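Local structure of putative secreted protein (Streptomyces coelicolor A3, 2QF9) at residues 15-29 with 92-104. The protein is of unknown function but is a helical DUF305 protein of the ferritin clan, probably secreted. Numbering follows the deposited sequence.
With EDO (1,2-ethanediol), chain C.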
loop_
_atom_site.group_PDB
_atom_site.type_symbol
_atom_site.label_atom_id
_atom_site.label_comp_id
_atom_site.label_asym_id
_atom_site.label_seq_id
_atom_site.Cartn_x
_atom_site.Cartn_y
_atom_site.Cartn_z
ATOM N N ASP A 15 3.183 12.069 10.681
ATOM C CA ASP A 15 4.608 12.093 10.340
ATOM C C ASP A 15 5.063 10.748 9.804
ATOM O O ASP A 15 5.727 10.679 8.762
ATOM C CB ASP A 15 5.445 12.480 11.562
ATOM C CG ASP A 15 5.277 13.957 11.968
ATOM O OD1 ASP A 15 4.634 14.746 11.249
ATOM O OD2 ASP A 15 5.842 14.317 13.014
HETATM N N MSE A 16 4.687 9.669 10.485
HETATM C CA MSE A 16 5.121 8.362 10.024
HETATM C C MSE A 16 4.442 8.011 8.694
HETATM O O MSE A 16 5.026 7.293 7.881
HETATM C CB MSE A 16 4.923 7.284 11.106
HETATM C CG MSE A 16 5.564 5.975 10.765
HETATM SE SE MSE A 16 7.533 6.089 10.536
HETATM C CE MSE A 16 7.957 5.741 12.364
ATOM N N SER A 17 3.225 8.518 8.445
ATOM C CA SER A 17 2.597 8.278 7.133
ATOM C C SER A 17 3.417 8.880 5.974
ATOM O O SER A 17 3.625 8.228 4.935
ATOM C CB SER A 17 1.152 8.779 7.109
ATOM O OG SER A 17 0.356 7.917 7.904
ATOM N N VAL A 18 3.886 10.115 6.159
ATOM C CA VAL A 18 4.755 10.754 5.164
ATOM C C VAL A 18 6.082 9.978 5.018
ATOM O O VAL A 18 6.579 9.788 3.911
ATOM C CB VAL A 18 5.000 12.242 5.510
ATOM C CG1 VAL A 18 6.007 12.865 4.543
ATOM C CG2 VAL A 18 3.682 13.032 5.475
ATOM N N HIS A 19 6.638 9.523 6.143
ATOM C CA HIS A 19 7.901 8.773 6.129
ATOM C C HIS A 19 7.734 7.465 5.333
ATOM O O HIS A 19 8.535 7.150 4.428
ATOM C CB HIS A 19 8.310 8.476 7.564
ATOM C CG HIS A 19 9.787 8.270 7.763
ATOM N ND1 HIS A 19 10.363 7.020 7.788
ATOM C CD2 HIS A 19 10.785 9.151 8.031
ATOM C CE1 HIS A 19 11.657 7.139 8.050
ATOM N NE2 HIS A 19 11.942 8.420 8.189
ATOM N N HIS A 20 6.660 6.736 5.649
ATOM C CA HIS A 20 6.314 5.483 4.969
ATOM C C HIS A 20 6.139 5.703 3.458
ATOM O O HIS A 20 6.644 4.917 2.634
ATOM C CB HIS A 20 5.026 4.905 5.567
ATOM C CG HIS A 20 5.251 4.030 6.764
ATOM N ND1 HIS A 20 6.330 4.178 7.620
ATOM C CD2 HIS A 20 4.528 2.993 7.244
ATOM C CE1 HIS A 20 6.270 3.245 8.555
ATOM N NE2 HIS A 20 5.180 2.525 8.360
ATOM N N GLN A 21 5.430 6.771 3.099
ATOM C CA GLN A 21 5.217 7.113 1.695
ATOM C C GLN A 21 6.537 7.138 0.902
ATOM O O GLN A 21 6.608 6.628 -0.228
ATOM C CB GLN A 21 4.534 8.478 1.589
ATOM C CG GLN A 21 4.215 8.888 0.170
ATOM C CD GLN A 21 3.466 10.208 0.127
ATOM O OE1 GLN A 21 3.984 11.256 0.544
ATOM N NE2 GLN A 21 2.228 10.165 -0.382
ATOM N N GLN A 22 7.568 7.751 1.485
ATOM C CA GLN A 22 8.852 7.800 0.790
ATOM C C GLN A 22 9.510 6.417 0.649
ATOM O O GLN A 22 10.118 6.128 -0.391
ATOM C CB GLN A 22 9.795 8.794 1.452
ATOM C CG GLN A 22 10.976 9.114 0.517
ATOM C CD GLN A 22 12.042 9.953 1.163
ATOM O OE1 GLN A 22 12.648 9.562 2.162
ATOM N NE2 GLN A 22 12.284 11.123 0.584
ATOM N N ALA A 23 9.399 5.575 1.680
ATOM C CA ALA A 23 9.946 4.208 1.587
ATOM C C ALA A 23 9.277 3.446 0.435
ATOM O O ALA A 23 9.943 2.753 -0.356
ATOM C CB ALA A 23 9.751 3.451 2.868
ATOM N N VAL A 24 7.953 3.541 0.367
ATOM C CA VAL A 24 7.203 2.924 -0.722
ATOM C C VAL A 24 7.730 3.411 -2.092
ATOM O O VAL A 24 8.015 2.599 -2.980
ATOM C CB VAL A 24 5.668 3.171 -0.556
ATOM C CG1 VAL A 24 4.905 2.606 -1.768
ATOM C CG2 VAL A 24 5.185 2.550 0.781
ATOM N N GLU A 25 7.861 4.726 -2.254
ATOM C CA GLU A 25 8.377 5.326 -3.490
ATOM C C GLU A 25 9.789 4.810 -3.822
ATOM O O GLU A 25 10.063 4.432 -4.970
ATOM C CB GLU A 25 8.349 6.863 -3.382
ATOM C CG GLU A 25 8.989 7.615 -4.545
ATOM C CD GLU A 25 8.270 7.442 -5.898
ATOM O OE1 GLU A 25 7.273 6.684 -5.989
ATOM O OE2 GLU A 25 8.730 8.077 -6.881
HETATM N N MSE A 26 10.685 4.800 -2.829
HETATM C CA MSE A 26 12.018 4.242 -3.035
HETATM C C MSE A 26 11.974 2.803 -3.541
HETATM O O MSE A 26 12.763 2.412 -4.407
HETATM C CB MSE A 26 12.810 4.280 -1.743
HETATM C CG MSE A 26 13.646 5.491 -1.599
HETATM SE SE MSE A 26 15.056 5.014 -0.365
HETATM C CE MSE A 26 13.976 4.603 1.184
ATOM N N SER A 27 11.055 2.012 -2.990
ATOM C CA SER A 27 10.863 0.610 -3.384
ATOM C C SER A 27 10.392 0.452 -4.825
ATOM O O SER A 27 10.902 -0.414 -5.556
ATOM C CB SER A 27 9.934 -0.104 -2.385
ATOM O OG SER A 27 10.555 -0.071 -1.092
ATOM N N TYR A 28 9.449 1.303 -5.247
ATOM C CA TYR A 28 9.023 1.330 -6.643
ATOM C C TYR A 28 10.189 1.666 -7.570
ATOM O O TYR A 28 10.339 1.048 -8.621
ATOM C CB TYR A 28 7.887 2.342 -6.863
ATOM C CG TYR A 28 6.537 1.692 -6.694
ATOM C CD1 TYR A 28 5.862 1.732 -5.460
ATOM C CD2 TYR A 28 5.960 0.971 -7.750
ATOM C CE1 TYR A 28 4.616 1.100 -5.304
ATOM C CE2 TYR A 28 4.693 0.334 -7.595
ATOM C CZ TYR A 28 4.054 0.392 -6.372
ATOM O OH TYR A 28 2.830 -0.227 -6.214
ATOM N N ILE A 29 11.011 2.634 -7.167
ATOM C CA ILE A 29 12.118 3.081 -8.006
ATOM C C ILE A 29 13.167 1.969 -8.169
ATOM O O ILE A 29 13.536 1.617 -9.307
ATOM C CB ILE A 29 12.777 4.389 -7.472
ATOM C CG1 ILE A 29 11.783 5.571 -7.513
ATOM C CG2 ILE A 29 14.022 4.727 -8.304
ATOM C CD1 ILE A 29 12.268 6.767 -6.674
HETATM N N MSE A 92 12.592 15.245 8.369
HETATM C CA MSE A 92 12.409 14.251 9.419
HETATM C C MSE A 92 13.565 13.255 9.450
HETATM O O MSE A 92 14.183 13.000 8.402
HETATM C CB MSE A 92 11.117 13.463 9.181
HETATM C CG MSE A 92 9.873 14.117 9.651
HETATM SE SE MSE A 92 8.426 12.872 9.176
HETATM C CE MSE A 92 8.078 13.481 7.355
ATOM N N PRO A 93 13.848 12.671 10.636
ATOM C CA PRO A 93 14.951 11.714 10.749
ATOM C C PRO A 93 14.928 10.630 9.640
ATOM O O PRO A 93 13.898 9.990 9.427
ATOM C CB PRO A 93 14.722 11.082 12.139
ATOM C CG PRO A 93 14.026 12.150 12.926
ATOM C CD PRO A 93 13.184 12.912 11.942
ATOM N N GLY A 94 16.051 10.455 8.943
ATOM C CA GLY A 94 16.202 9.385 7.952
ATOM C C GLY A 94 15.562 9.613 6.591
ATOM O O GLY A 94 15.762 8.800 5.674
HETATM N N MSE A 95 14.805 10.711 6.446
HETATM C CA MSE A 95 14.198 11.049 5.148
HETATM C C MSE A 95 15.276 11.274 4.099
HETATM O O MSE A 95 16.296 11.931 4.368
HETATM C CB MSE A 95 13.319 12.308 5.208
HETATM C CG MSE A 95 12.041 12.158 5.962
HETATM SE SE MSE A 95 10.816 11.020 4.967
HETATM C CE MSE A 95 10.297 12.096 3.481
ATOM N N ALA A 96 15.067 10.721 2.911
ATOM C CA ALA A 96 15.987 10.969 1.786
ATOM C C ALA A 96 15.719 12.346 1.176
ATOM O O ALA A 96 14.585 12.825 1.151
ATOM C CB ALA A 96 15.864 9.861 0.714
ATOM N N THR A 97 16.776 13.002 0.705
ATOM C CA THR A 97 16.585 14.289 0.029
ATOM C C THR A 97 16.069 14.076 -1.404
ATOM O O THR A 97 16.215 12.991 -1.992
ATOM C CB THR A 97 17.911 15.055 -0.065
ATOM O OG1 THR A 97 18.761 14.380 -1.013
ATOM C CG2 THR A 97 18.571 15.126 1.312
ATOM N N ASP A 98 15.492 15.133 -1.982
ATOM C CA ASP A 98 15.077 15.079 -3.379
ATOM C C ASP A 98 16.219 14.657 -4.293
ATOM O O ASP A 98 16.002 13.900 -5.241
ATOM C CB ASP A 98 14.508 16.430 -3.827
ATOM C CG ASP A 98 13.180 16.760 -3.152
ATOM O OD1 ASP A 98 12.438 15.823 -2.777
ATOM O OD2 ASP A 98 12.891 17.958 -2.980
ATOM N N ALA A 99 17.435 15.143 -4.005
ATOM C CA ALA A 99 18.606 14.823 -4.846
ATOM C C ALA A 99 18.966 13.332 -4.748
ATOM O O ALA A 99 19.388 12.712 -5.726
ATOM C CB ALA A 99 19.819 15.695 -4.453
ATOM N N GLU A 100 18.818 12.784 -3.545
ATOM C CA GLU A 100 19.063 11.344 -3.315
ATOM C C GLU A 100 18.041 10.495 -4.077
ATOM O O GLU A 100 18.377 9.473 -4.693
ATOM C CB GLU A 100 19.002 11.046 -1.809
ATOM C CG GLU A 100 20.291 11.487 -1.092
ATOM C CD GLU A 100 20.224 11.372 0.424
ATOM O OE1 GLU A 100 19.122 11.388 1.008
ATOM O OE2 GLU A 100 21.310 11.292 1.033
HETATM N N MSE A 101 16.777 10.912 -4.030
HETATM C CA MSE A 101 15.717 10.197 -4.767
HETATM C C MSE A 101 15.963 10.248 -6.278
HETATM O O MSE A 101 15.789 9.250 -6.972
HETATM C CB MSE A 101 14.334 10.759 -4.428
HETATM C CG MSE A 101 13.955 10.632 -2.965
HETATM SE SE MSE A 101 13.742 8.754 -2.395
HETATM C CE MSE A 101 11.984 8.419 -3.228
ATOM N N LYS A 102 16.377 11.406 -6.778
ATOM C CA LYS A 102 16.732 11.550 -8.183
ATOM C C LYS A 102 17.906 10.632 -8.551
ATOM O O LYS A 102 17.852 9.932 -9.571
ATOM C CB LYS A 102 17.077 13.003 -8.504
ATOM C CG LYS A 102 17.532 13.213 -9.954
ATOM C CD LYS A 102 17.978 14.650 -10.203
ATOM C CE LYS A 102 18.168 14.882 -11.692
ATOM N NZ LYS A 102 19.390 14.185 -12.160
ATOM N N LYS A 103 18.951 10.632 -7.716
ATOM C CA LYS A 103 20.148 9.846 -7.985
ATOM C C LYS A 103 19.773 8.377 -8.093
ATOM O O LYS A 103 20.194 7.697 -9.030
ATOM C CB LYS A 103 21.220 10.054 -6.908
ATOM C CG LYS A 103 22.489 9.285 -7.175
ATOM C CD LYS A 103 23.538 9.598 -6.125
ATOM C CE LYS A 103 24.490 8.419 -5.925
ATOM N NZ LYS A 103 25.379 8.185 -7.086
ATOM N N LEU A 104 18.952 7.898 -7.155
ATOM C CA LEU A 104 18.529 6.493 -7.152
ATOM C C LEU A 104 17.947 6.079 -8.504
ATOM O O LEU A 104 18.272 5.005 -9.036
ATOM C CB LEU A 104 17.495 6.228 -6.033
ATOM C CG LEU A 104 16.975 4.788 -5.928
ATOM C CD1 LEU A 104 18.100 3.803 -5.623
ATOM C CD2 LEU A 104 15.900 4.716 -4.861
HETATM C C1 EDO C . 1.135 -0.847 -3.097
HETATM O O1 EDO C . 1.826 0.126 -3.865
HETATM C C2 EDO C . 2.011 -1.215 -1.907
HETATM O O2 EDO C . 2.845 -2.303 -2.269
#
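The carboxamide of Q22 lies along the backbone of A96 and grips it at both polar atoms: A96 N donates to Q22 OE1 at 2.8 Å, and Q22 NE2 donates to A96 O at 2.9 Å. With CG anti to the backbone N (chi1 -165°) and the chain extended beyond it, the amide is carried straight out from helix 8-31 to the loop at A96. One turn earlier, the H19 imidazole makes the other polar link, its NE2 meeting P93 O at 2.8 Å, tilted slightly from the ring plane, inside the type II turn M92-M95. Selenomethionines M92 and M95 pack around these bonds. M95 folds back between the two polar side chains, its SE oblique to the H19 ring and its CE against the Q22 amide. M92 lays its SE over D15 O, while its CE meets V18 CG1 at 3.5 Å, the two side chains crossing at about a right angle. Beyond the T97-E100 capping box, residues 98-104 run at 22° to the axis of 15-29. Here M101, bent at chi2 and chi3, enters as a knob among Q22, E25, M26 and I29; its SE lies against M26 CG in the conformer described, and its CE meets E25 CG at 3.4 Å. L104 closes the row, its CG against I29 CG2. Helix 109-137 packs alongside, H123 meeting the H19 ring and M120 touching M26. An alanine in place of Q22 would probably leave A96 N and O without these partners and M95 CE and M101 CE less closely packed. Paired amide bonds and one imidazole bond thus fix the loop's course to the bundle, whereas the helix that follows meets helix 8-31 through apolar contacts.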